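Local coordinates for protein histidine kinase (Synechocystis sp., PDB 5DFY) that senses light as a cyanobacteriochrome GAF domain that carries covalently bound phycocyanobilin and belongs to a larger protein that is probably a sensor histidine kinase, at residues Asp60-Leu65 with Leu166-Asn171; Cys68-Val73 with Arg145-Ala150; Asn53-Thr58 with Val194-Ala199. All coordinates share one frame; numbering follows the deposited sequence.

From the N terminus, helix 50-66 supplies Asn53-Thr58 to contact 3 and then Asp60-Leu65 to contact 1. The turn after the helix and the start of strand 70-76 supply Cys68-Val73 to contact 2. The partners come back in reverse order: Arg145-Ala150 closes contact 2, Leu166-Asn171 closes contact 1, and Val194-Ala199 closes contact 3. The three loops are therefore nested, contact 2 innermost, and none cross. Contact 3 pairs the two long helices, contact 1 lays the first of them on the sheet, and contact 2 ties the sheet to the loop after helix 137-145. Contacts 1 and 2 touch through Asn171 N and Asp69 OD2, probably hydrogen-bonded at 2.7 Å.

Contact 1: residues Asp60-Leu65 with Leu166-Asn171; sequences DEVRHL and LGAYQN. With CYC (phycocyanobilin), chain B.
Tyr169 OH donates a hydrogen bond of 2.6 Å to OB of phycocyanobilin, the lactam oxygen of the end ring that contains NB. OB lies in the plane of the tyrosine ring, at its edge. Asp108, Arg118, Thr136, His139, Asn142 and Thr153 are also hydrogen-bonded to the bilin. On the other face of the strand, Leu166 and Ala168 meet helix 50-66 through Val62. This part is purely apolar. Val62 turns CG1 anti to its backbone N (chi1 173°), which spreads its two methyls over two strand residues. CG1 faces Ala168 CB at 4.2 Å. CG2 faces Leu166 CD2, also at 4.2 Å. Gly167, between them, has no side chain. A beta carbon there would run into Tyr169 OH, so the glycine leaves room for the hydroxyl that binds the chromophore. The sheet, with this strand in it, lies between the bilin pocket and the helices of the GAF fold. Strand 161-170 runs between strands 70-76 and 150-158, antiparallel to both. Val62 also packs on Val71 of strand 70-76, and both Val62 and Leu166 touch Leu185 of helix 179-203.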
loop_
_atom_site.group_PDB
_atom_site.type_symbol
_atom_site.label_atom_id
_atom_site.label_comp_id
_atom_site.label_asym_id
_atom_site.label_seq_id
_atom_site.Cartn_x
_atom_site.Cartn_y
_atom_site.Cartn_z
ATOM N N ASP A 60 -14.477 16.000 -1.355
ATOM C CA ASP A 60 -15.216 16.849 -2.286
ATOM C C ASP A 60 -15.457 16.123 -3.610
ATOM O O ASP A 60 -16.518 16.263 -4.224
ATOM C CB ASP A 60 -14.469 18.159 -2.576
ATOM C CG ASP A 60 -14.451 19.126 -1.394
ATOM O OD1 ASP A 60 -15.197 18.943 -0.396
ATOM O OD2 ASP A 60 -13.680 20.112 -1.479
ATOM N N GLU A 61 -14.478 15.336 -4.056
ATOM C CA GLU A 61 -14.630 14.562 -5.276
ATOM C C GLU A 61 -15.770 13.542 -5.146
ATOM O O GLU A 61 -16.611 13.433 -6.041
ATOM C CB GLU A 61 -13.296 13.874 -5.625
ATOM C CG GLU A 61 -13.362 12.929 -6.831
ATOM C CD GLU A 61 -12.048 12.173 -7.076
ATOM O OE1 GLU A 61 -11.377 11.759 -6.100
ATOM O OE2 GLU A 61 -11.696 11.985 -8.258
ATOM N N VAL A 62 -15.813 12.823 -4.026
ATOM C CA VAL A 62 -16.882 11.861 -3.788
ATOM C C VAL A 62 -18.237 12.556 -3.825
ATOM O O VAL A 62 -19.173 12.084 -4.465
ATOM C CB VAL A 62 -16.698 11.131 -2.455
ATOM C CG1 VAL A 62 -17.908 10.268 -2.144
ATOM C CG2 VAL A 62 -15.417 10.313 -2.490
ATOM N N ARG A 63 -18.343 13.684 -3.132
ATOM C CA ARG A 63 -19.632 14.338 -2.991
ATOM C C ARG A 63 -20.089 14.810 -4.365
ATOM O O ARG A 63 -21.268 14.704 -4.697
ATOM C CB ARG A 63 -19.563 15.510 -2.011
ATOM C CG ARG A 63 -20.962 16.102 -1.745
ATOM C CD ARG A 63 -21.012 16.935 -0.476
ATOM N NE ARG A 63 -20.176 18.129 -0.521
ATOM C CZ ARG A 63 -20.527 19.289 -1.081
ATOM N NH1 ARG A 63 -21.699 19.419 -1.687
ATOM N NH2 ARG A 63 -19.695 20.321 -1.032
ATOM N N HIS A 64 -19.130 15.306 -5.140
ATOM C CA HIS A 64 -19.358 15.746 -6.510
ATOM C C HIS A 64 -19.775 14.577 -7.421
ATOM O O HIS A 64 -20.790 14.657 -8.119
ATOM C CB HIS A 64 -18.088 16.433 -7.021
ATOM C CG HIS A 64 -18.226 17.034 -8.383
ATOM N ND1 HIS A 64 -17.364 16.737 -9.417
ATOM C CD2 HIS A 64 -19.118 17.922 -8.876
ATOM C CE1 HIS A 64 -17.726 17.412 -10.494
ATOM N NE2 HIS A 64 -18.787 18.140 -10.193
ATOM N N LEU A 65 -19.026 13.480 -7.397
ATOM C CA LEU A 65 -19.311 12.371 -8.301
ATOM C C LEU A 65 -20.576 11.614 -7.980
ATOM O O LEU A 65 -21.276 11.171 -8.895
ATOM C CB LEU A 65 -18.148 11.379 -8.328
ATOM C CG LEU A 65 -16.853 11.920 -8.923
ATOM C CD1 LEU A 65 -15.744 10.877 -8.765
ATOM C CD2 LEU A 65 -17.027 12.271 -10.386
ATOM N N LEU A 166 -14.229 5.523 4.556
ATOM C CA LEU A 166 -14.713 6.617 3.710
ATOM C C LEU A 166 -16.207 6.410 3.508
ATOM O O LEU A 166 -16.625 5.386 2.984
ATOM C CB LEU A 166 -13.968 6.623 2.370
ATOM C CG LEU A 166 -14.386 7.699 1.363
ATOM C CD1 LEU A 166 -14.168 9.094 1.894
ATOM C CD2 LEU A 166 -13.596 7.514 0.087
ATOM N N GLY A 167 -17.017 7.353 3.996
ATOM C CA GLY A 167 -18.463 7.236 3.916
ATOM C C GLY A 167 -19.110 8.290 3.044
ATOM O O GLY A 167 -18.711 9.441 3.065
ATOM N N ALA A 168 -20.105 7.864 2.285
ATOM C CA ALA A 168 -20.964 8.735 1.494
ATOM C C ALA A 168 -22.400 8.594 2.027
ATOM O O ALA A 168 -22.880 7.482 2.255
ATOM C CB ALA A 168 -20.888 8.377 0.040
ATOM N N TYR A 169 -23.076 9.730 2.218
ATOM C CA TYR A 169 -24.350 9.771 2.944
ATOM C C TYR A 169 -25.391 10.569 2.205
ATOM O O TYR A 169 -25.092 11.611 1.631
ATOM C CB TYR A 169 -24.153 10.378 4.335
ATOM C CG TYR A 169 -23.044 9.689 5.090
ATOM C CD1 TYR A 169 -23.285 8.514 5.778
ATOM C CD2 TYR A 169 -21.753 10.181 5.060
ATOM C CE1 TYR A 169 -22.257 7.855 6.451
ATOM C CE2 TYR A 169 -20.731 9.543 5.729
ATOM C CZ TYR A 169 -20.993 8.382 6.424
ATOM O OH TYR A 169 -19.951 7.753 7.067
ATOM N N GLN A 170 -26.616 10.047 2.216
ATOM C CA GLN A 170 -27.788 10.793 1.777
ATOM C C GLN A 170 -28.559 11.152 3.023
ATOM O O GLN A 170 -28.802 10.301 3.864
ATOM C CB GLN A 170 -28.648 9.973 0.804
ATOM C CG GLN A 170 -29.306 10.796 -0.289
ATOM C CD GLN A 170 -28.322 11.269 -1.347
ATOM O OE1 GLN A 170 -27.186 10.808 -1.402
ATOM N NE2 GLN A 170 -28.753 12.183 -2.193
ATOM N N ASN A 171 -28.962 12.414 3.119
ATOM C CA ASN A 171 -29.508 12.963 4.356
ATOM C C ASN A 171 -31.018 13.095 4.413
ATOM O O ASN A 171 -31.590 13.037 5.499
ATOM C CB ASN A 171 -28.936 14.343 4.607
ATOM C CG ASN A 171 -27.520 14.311 5.099
ATOM O OD1 ASN A 171 -26.756 13.398 4.778
ATOM N ND2 ASN A 171 -27.161 15.294 5.901
HETATM C CHA CYC B . -22.466 -1.747 12.771
HETATM N NA CYC B . -21.480 0.593 12.749
HETATM C C1A CYC B . -21.810 -0.727 12.196
HETATM C C2A CYC B . -21.280 -0.743 10.791
HETATM C C3A CYC B . -20.654 0.528 10.510
HETATM C C4A CYC B . -20.790 1.356 11.719
HETATM C CMA CYC B . -19.988 0.886 9.207
HETATM C CAA CYC B . -21.341 -1.956 9.879
HETATM C CBA CYC B . -20.133 -2.785 10.368
HETATM C CGA CYC B . -19.936 -4.154 9.718
HETATM O O1A CYC B . -20.871 -4.656 9.057
HETATM O O2A CYC B . -18.846 -4.810 9.860
HETATM C CHB CYC B . -20.278 2.722 12.017
HETATM N NB CYC B . -20.754 3.786 9.795
HETATM C C1B CYC B . -20.066 3.661 11.110
HETATM C C2B CYC B . -19.128 4.781 11.250
HETATM C C3B CYC B . -19.211 5.581 10.103
HETATM C C4B CYC B . -20.223 5.024 9.179
HETATM C CMB CYC B . -18.245 4.981 12.462
HETATM C CAB CYC B . -18.411 6.848 9.820
HETATM C CBB CYC B . -17.446 6.610 8.669
HETATM O OB CYC B . -20.584 5.426 8.098
HETATM N NC CYC B . -23.093 1.750 16.959
HETATM C C1C CYC B . -23.276 2.819 17.556
HETATM C C2C CYC B . -23.846 2.490 19.144
HETATM C C3C CYC B . -23.470 1.263 19.387
HETATM C C4C CYC B . -23.448 0.585 17.919
HETATM C CMC CYC B . -23.350 3.596 20.145
HETATM C CAC CYC B . -24.378 0.375 20.406
HETATM C CBC CYC B . -24.136 0.864 21.815
HETATM O OC CYC B . -23.091 3.939 17.124
HETATM C CHD CYC B . -23.582 -0.723 17.657
HETATM N ND CYC B . -22.809 -0.791 15.198
HETATM C C1D CYC B . -23.444 -1.316 16.291
HETATM C C2D CYC B . -23.981 -2.528 15.966
HETATM C C3D CYC B . -23.673 -2.777 14.669
HETATM C C4D CYC B . -22.940 -1.693 14.194
HETATM C CMD CYC B . -24.753 -3.400 16.946
HETATM C CAD CYC B . -24.052 -4.004 13.880
HETATM C CBD CYC B . -25.264 -3.732 13.013
HETATM C CGD CYC B . -26.479 -3.486 13.890
HETATM O O1D CYC B . -26.989 -2.337 13.986
HETATM O O2D CYC B . -26.998 -4.430 14.547
#

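Contact 2: residues Cys68-Val73 with Arg145-Ala150; sequences CDRVLV and RFEIRA
Arg70 leaves its strand with CG anti to the backbone N and then bends at chi3 (-46°), which carries NH1 to the carbonyl of Phe146. Glu147 also has CG anti to its N and runs on extended, crossing the arginine at about a right angle. Arg70 NH1 donates to Phe146 O at 3.0 Å. The bond is bent, 135° at the hydrogen, and NH1 sits above the carbonyl plane. Water 1 gives a second link, accepting from Arg70 NE at 2.8 Å and lying 3.0 Å from Phe146 O. The carboxylate of Glu147 is too far for a salt bridge, with OE1 4.3 Å from Arg70 NH1. Water 2 joins them, 2.9 Å from Arg70 NH1 and 2.8 Å from Glu147 OE1. Glu147, with positive phi, is the C-prime residue of a Schellman motif that ends helix 137-145, the helix with the bilin-bound Cys138. A positive guanidinium at this C-terminal end is probably favourable. Arg70 itself belongs to a classic beta bulge, where it and Asp69 both face Tyr169. Arg70 NH2 forms a salt bridge with Glu87 and also bonds to Glu94 O. A leucine in place of Arg70 would probably leave Phe146 O without its direct donor and Glu87 without its salt-bridge mate.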
loop_
_atom_site.group_PDB
_atom_site.type_symbol
_atom_site.label_atom_id
_atom_site.label_comp_id
_atom_site.label_asym_id
_atom_site.label_seq_id
_atom_site.Cartn_x
_atom_site.Cartn_y
_atom_site.Cartn_z
ATOM N N CYS A 68 -24.092 12.989 -3.428
ATOM C CA CYS A 68 -24.612 12.682 -2.105
ATOM C C CYS A 68 -24.575 13.972 -1.274
ATOM O O CYS A 68 -24.126 15.012 -1.750
ATOM C CB CYS A 68 -23.826 11.553 -1.441
ATOM S SG CYS A 68 -22.060 11.847 -1.233
ATOM N N ASP A 69 -25.073 13.898 -0.050
ATOM C CA ASP A 69 -25.231 15.086 0.786
ATOM C C ASP A 69 -24.045 15.359 1.702
ATOM O O ASP A 69 -23.716 16.515 1.982
ATOM C CB ASP A 69 -26.498 14.950 1.611
ATOM C CG ASP A 69 -27.736 14.926 0.748
ATOM O OD1 ASP A 69 -27.820 15.767 -0.178
ATOM O OD2 ASP A 69 -28.598 14.068 0.982
ATOM N N ARG A 70 -23.386 14.289 2.157
ATOM C CA ARG A 70 -22.250 14.411 3.076
ATOM C C ARG A 70 -21.244 13.323 2.755
ATOM O O ARG A 70 -21.639 12.251 2.348
ATOM C CB ARG A 70 -22.672 14.283 4.531
ATOM C CG ARG A 70 -21.666 14.862 5.511
ATOM C CD ARG A 70 -21.870 14.439 6.960
ATOM N NE ARG A 70 -23.247 14.499 7.471
ATOM C CZ ARG A 70 -23.844 15.578 7.973
ATOM N NH1 ARG A 70 -25.086 15.458 8.396
ATOM N NH2 ARG A 70 -23.234 16.750 8.048
ATOM N N VAL A 71 -19.959 13.626 2.931
ATOM C CA VAL A 71 -18.885 12.629 2.853
ATOM C C VAL A 71 -18.034 12.784 4.100
ATOM O O VAL A 71 -17.727 13.909 4.512
ATOM C CB VAL A 71 -18.040 12.803 1.605
ATOM C CG1 VAL A 71 -16.861 11.828 1.596
ATOM C CG2 VAL A 71 -18.885 12.656 0.359
ATOM N N LEU A 72 -17.649 11.659 4.704
ATOM C CA LEU A 72 -16.832 11.676 5.909
ATOM C C LEU A 72 -15.626 10.759 5.760
ATOM O O LEU A 72 -15.711 9.665 5.166
ATOM C CB LEU A 72 -17.608 11.253 7.143
ATOM C CG LEU A 72 -18.808 12.127 7.543
ATOM C CD1 LEU A 72 -19.680 11.431 8.572
ATOM C CD2 LEU A 72 -18.295 13.463 8.053
ATOM N N VAL A 73 -14.518 11.228 6.318
ATOM C CA VAL A 73 -13.308 10.421 6.488
ATOM C C VAL A 73 -13.144 10.123 7.971
ATOM O O VAL A 73 -13.096 11.042 8.788
ATOM C CB VAL A 73 -12.069 11.150 5.951
ATOM C CG1 VAL A 73 -10.808 10.272 6.149
ATOM C CG2 VAL A 73 -12.229 11.497 4.473
ATOM N N ARG A 145 -28.935 10.863 14.472
ATOM C CA ARG A 145 -28.253 12.013 15.050
ATOM C C ARG A 145 -27.387 12.719 14.009
ATOM O O ARG A 145 -27.292 13.950 13.975
ATOM C CB ARG A 145 -27.410 11.544 16.249
ATOM C CG ARG A 145 -26.477 12.541 16.860
ATOM C CD ARG A 145 -25.641 11.825 17.947
ATOM N NE ARG A 145 -24.457 12.588 18.321
ATOM C CZ ARG A 145 -23.295 12.061 18.703
ATOM N NH1 ARG A 145 -23.123 10.745 18.760
ATOM N NH2 ARG A 145 -22.288 12.865 19.014
ATOM N N PHE A 146 -26.757 11.927 13.143
ATOM C CA PHE A 146 -25.899 12.472 12.107
ATOM C C PHE A 146 -26.637 12.701 10.783
ATOM O O PHE A 146 -26.025 12.986 9.755
ATOM C CB PHE A 146 -24.697 11.545 11.927
ATOM C CG PHE A 146 -23.814 11.487 13.157
ATOM C CD1 PHE A 146 -23.500 12.642 13.862
ATOM C CD2 PHE A 146 -23.327 10.291 13.617
ATOM C CE1 PHE A 146 -22.711 12.583 14.992
ATOM C CE2 PHE A 146 -22.544 10.236 14.747
ATOM C CZ PHE A 146 -22.230 11.369 15.421
ATOM N N GLU A 147 -27.960 12.652 10.825
ATOM C CA GLU A 147 -28.823 12.930 9.675
ATOM C C GLU A 147 -28.481 12.016 8.485
ATOM O O GLU A 147 -28.448 12.444 7.340
ATOM C CB GLU A 147 -28.754 14.415 9.269
ATOM C CG GLU A 147 -29.985 14.833 8.478
ATOM C CD GLU A 147 -30.096 16.328 8.228
ATOM O OE1 GLU A 147 -29.108 17.081 8.392
ATOM O OE2 GLU A 147 -31.200 16.770 7.852
ATOM N N ILE A 148 -28.248 10.745 8.785
ATOM C CA ILE A 148 -27.932 9.751 7.770
ATOM C C ILE A 148 -29.184 8.930 7.464
ATOM O O ILE A 148 -29.650 8.174 8.313
ATOM C CB ILE A 148 -26.805 8.811 8.234
ATOM C CG1 ILE A 148 -25.507 9.610 8.435
ATOM C CG2 ILE A 148 -26.583 7.741 7.186
ATOM C CD1 ILE A 148 -24.415 8.862 9.204
ATOM N N ARG A 149 -29.742 9.093 6.271
ATOM C CA ARG A 149 -30.879 8.289 5.846
ATOM C C ARG A 149 -30.443 7.083 5.024
ATOM O O ARG A 149 -31.124 6.066 5.001
ATOM C CB ARG A 149 -31.849 9.130 5.031
ATOM C CG ARG A 149 -33.106 8.383 4.579
ATOM C CD ARG A 149 -33.982 7.959 5.768
ATOM N NE ARG A 149 -35.122 7.203 5.280
ATOM C CZ ARG A 149 -36.215 7.758 4.762
ATOM N NH1 ARG A 149 -36.345 9.082 4.695
ATOM N NH2 ARG A 149 -37.187 6.984 4.309
ATOM N N ALA A 150 -29.326 7.228 4.312
ATOM C CA ALA A 150 -28.781 6.166 3.447
ATOM C C ALA A 150 -27.276 6.326 3.478
ATOM O O ALA A 150 -26.804 7.448 3.555
ATOM C CB ALA A 150 -29.280 6.275 2.021
HETATM O O HOH W 1 -25.191 12.603 6.880
HETATM O O HOH W 2 -26.737 17.335 9.765
#

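Contact 3: residues Asn53-Thr58 with Val194-Ala199; sequences NIFRAT and VAVYQA
Two antiparallel helices of the GAF domain, 50-66 and 179-203, pack side by side here, on the side of the sheet away from the bilin. The axes of the two short segments come within 10.7 Å, at 167° between their directions. The contact is apolar and only partly buried. Ile54 is its centre and touches two alanines one turn apart. Its CG2 meets Ala195 CB at 3.9 Å. Its CG1 stands beside the backbone N (chi1 -70°), and from there the chain extends so that CD1 reaches Ala199 CB at 4.3 Å. CD1 also lies 3.9 Å from the backbone oxygen of Ala195. The small alanine side chains let the isoleucine lie close to the second helix. Just before this segment of helix 179-203, Leu192 touches both Ile54 and Phe55. That helix also meets the second subunit, where Gln198 OE1 is hydrogen-bonded to Gln191 NE2 of the neighbouring chain. Nearer the sheet, Phe55 packs on Ile85 and His86 of strand 82-89 and Val196 on Val158 of strand 150-158. Phe55 and Val196 cross at about a right angle, with Phe55 CE1 3.8 Å from Val196 CG2.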
loop_
_atom_site.group_PDB
_atom_site.type_symbol
_atom_site.label_atom_id
_atom_site.label_comp_id
_atom_site.label_asym_id
_atom_site.label_seq_id
_atom_site.Cartn_x
_atom_site.Cartn_y
_atom_site.Cartn_z
ATOM N N ASN A 53 -5.286 18.471 2.756
ATOM C CA ASN A 53 -5.539 18.740 1.352
ATOM C C ASN A 53 -5.967 17.474 0.615
ATOM O O ASN A 53 -6.834 17.527 -0.239
ATOM C CB ASN A 53 -4.315 19.330 0.651
ATOM C CG ASN A 53 -4.154 20.819 0.898
ATOM O OD1 ASN A 53 -5.047 21.481 1.436
ATOM N ND2 ASN A 53 -3.012 21.360 0.482
ATOM N N ILE A 54 -5.338 16.345 0.929
ATOM C CA ILE A 54 -5.709 15.084 0.302
ATOM C C ILE A 54 -7.143 14.707 0.697
ATOM O O ILE A 54 -7.939 14.304 -0.152
ATOM C CB ILE A 54 -4.732 13.959 0.700
ATOM C CG1 ILE A 54 -3.379 14.212 0.031
ATOM C CG2 ILE A 54 -5.277 12.591 0.303
ATOM C CD1 ILE A 54 -2.246 13.380 0.628
ATOM N N PHE A 55 -7.460 14.838 1.977
ATOM C CA PHE A 55 -8.787 14.503 2.468
ATOM C C PHE A 55 -9.838 15.421 1.873
ATOM O O PHE A 55 -10.934 14.985 1.518
ATOM C CB PHE A 55 -8.848 14.580 3.996
ATOM C CG PHE A 55 -7.901 13.655 4.687
ATOM C CD1 PHE A 55 -7.735 12.352 4.245
ATOM C CD2 PHE A 55 -7.169 14.079 5.774
ATOM C CE1 PHE A 55 -6.854 11.490 4.882
ATOM C CE2 PHE A 55 -6.277 13.229 6.397
ATOM C CZ PHE A 55 -6.117 11.933 5.938
ATOM N N ARG A 56 -9.496 16.719 1.789
ATOM C CA ARG A 56 -10.449 17.643 1.165
ATOM C C ARG A 56 -10.707 17.260 -0.282
ATOM O O ARG A 56 -11.861 17.158 -0.726
ATOM C CB ARG A 56 -9.919 19.080 1.260
ATOM C CG ARG A 56 -10.872 20.133 0.702
ATOM C CD ARG A 56 -10.256 21.522 0.842
ATOM N NE ARG A 56 -9.052 21.661 0.023
ATOM C CZ ARG A 56 -7.805 21.657 0.497
ATOM N NH1 ARG A 56 -7.574 21.512 1.804
ATOM N NH2 ARG A 56 -6.779 21.791 -0.343
ATOM N N ALA A 57 -9.663 17.019 -1.032
ATOM C CA ALA A 57 -9.825 16.721 -2.439
ATOM C C ALA A 57 -10.671 15.471 -2.616
ATOM O O ALA A 57 -11.593 15.449 -3.420
ATOM C CB ALA A 57 -8.466 16.546 -3.125
ATOM N N THR A 58 -10.357 14.429 -1.859
ATOM C CA THR A 58 -11.071 13.173 -2.011
ATOM C C THR A 58 -12.527 13.329 -1.616
ATOM O O THR A 58 -13.415 12.866 -2.324
ATOM C CB THR A 58 -10.439 12.044 -1.159
ATOM O OG1 THR A 58 -9.129 11.753 -1.657
ATOM C CG2 THR A 58 -11.292 10.781 -1.216
ATOM N N VAL A 194 -3.497 4.986 -0.780
ATOM C CA VAL A 194 -2.183 5.099 -1.410
ATOM C C VAL A 194 -1.633 6.518 -1.260
ATOM O O VAL A 194 -0.460 6.691 -0.977
ATOM C CB VAL A 194 -2.249 4.706 -2.905
ATOM C CG1 VAL A 194 -1.033 5.212 -3.666
ATOM C CG2 VAL A 194 -2.374 3.225 -3.042
ATOM N N ALA A 195 -2.474 7.541 -1.428
ATOM C CA ALA A 195 -2.013 8.920 -1.251
ATOM C C ALA A 195 -1.542 9.162 0.170
ATOM O O ALA A 195 -0.544 9.835 0.391
ATOM C CB ALA A 195 -3.118 9.906 -1.613
ATOM N N VAL A 196 -2.276 8.643 1.155
ATOM C CA VAL A 196 -1.868 8.790 2.537
ATOM C C VAL A 196 -0.524 8.097 2.775
ATOM O O VAL A 196 0.370 8.668 3.380
ATOM C CB VAL A 196 -2.952 8.251 3.509
ATOM C CG1 VAL A 196 -2.453 8.209 4.921
ATOM C CG2 VAL A 196 -4.197 9.137 3.412
ATOM N N TYR A 197 -0.362 6.881 2.264
ATOM C CA TYR A 197 0.879 6.168 2.534
ATOM C C TYR A 197 2.059 6.864 1.848
ATOM O O TYR A 197 3.118 6.990 2.445
ATOM C CB TYR A 197 0.778 4.696 2.099
ATOM C CG TYR A 197 1.901 3.831 2.619
ATOM C CD1 TYR A 197 2.343 3.933 3.932
ATOM C CD2 TYR A 197 2.475 2.884 1.826
ATOM C CE1 TYR A 197 3.360 3.145 4.408
ATOM C CE2 TYR A 197 3.493 2.081 2.294
ATOM C CZ TYR A 197 3.920 2.209 3.586
ATOM O OH TYR A 197 4.944 1.416 4.048
ATOM N N GLN A 198 1.847 7.311 0.608
ATOM C CA GLN A 198 2.880 8.041 -0.128
ATOM C C GLN A 198 3.321 9.276 0.665
ATOM O O GLN A 198 4.518 9.565 0.779
ATOM C CB GLN A 198 2.356 8.419 -1.514
ATOM C CG GLN A 198 3.310 9.263 -2.337
ATOM C CD GLN A 198 4.597 8.529 -2.659
ATOM O OE1 GLN A 198 5.617 8.660 -1.954
ATOM N NE2 GLN A 198 4.563 7.752 -3.731
ATOM N N ALA A 199 2.356 9.985 1.236
ATOM C CA ALA A 199 2.655 11.194 2.008
ATOM C C ALA A 199 3.467 10.833 3.235
ATOM O O ALA A 199 4.394 11.553 3.604
ATOM C CB ALA A 199 1.380 11.910 2.399
#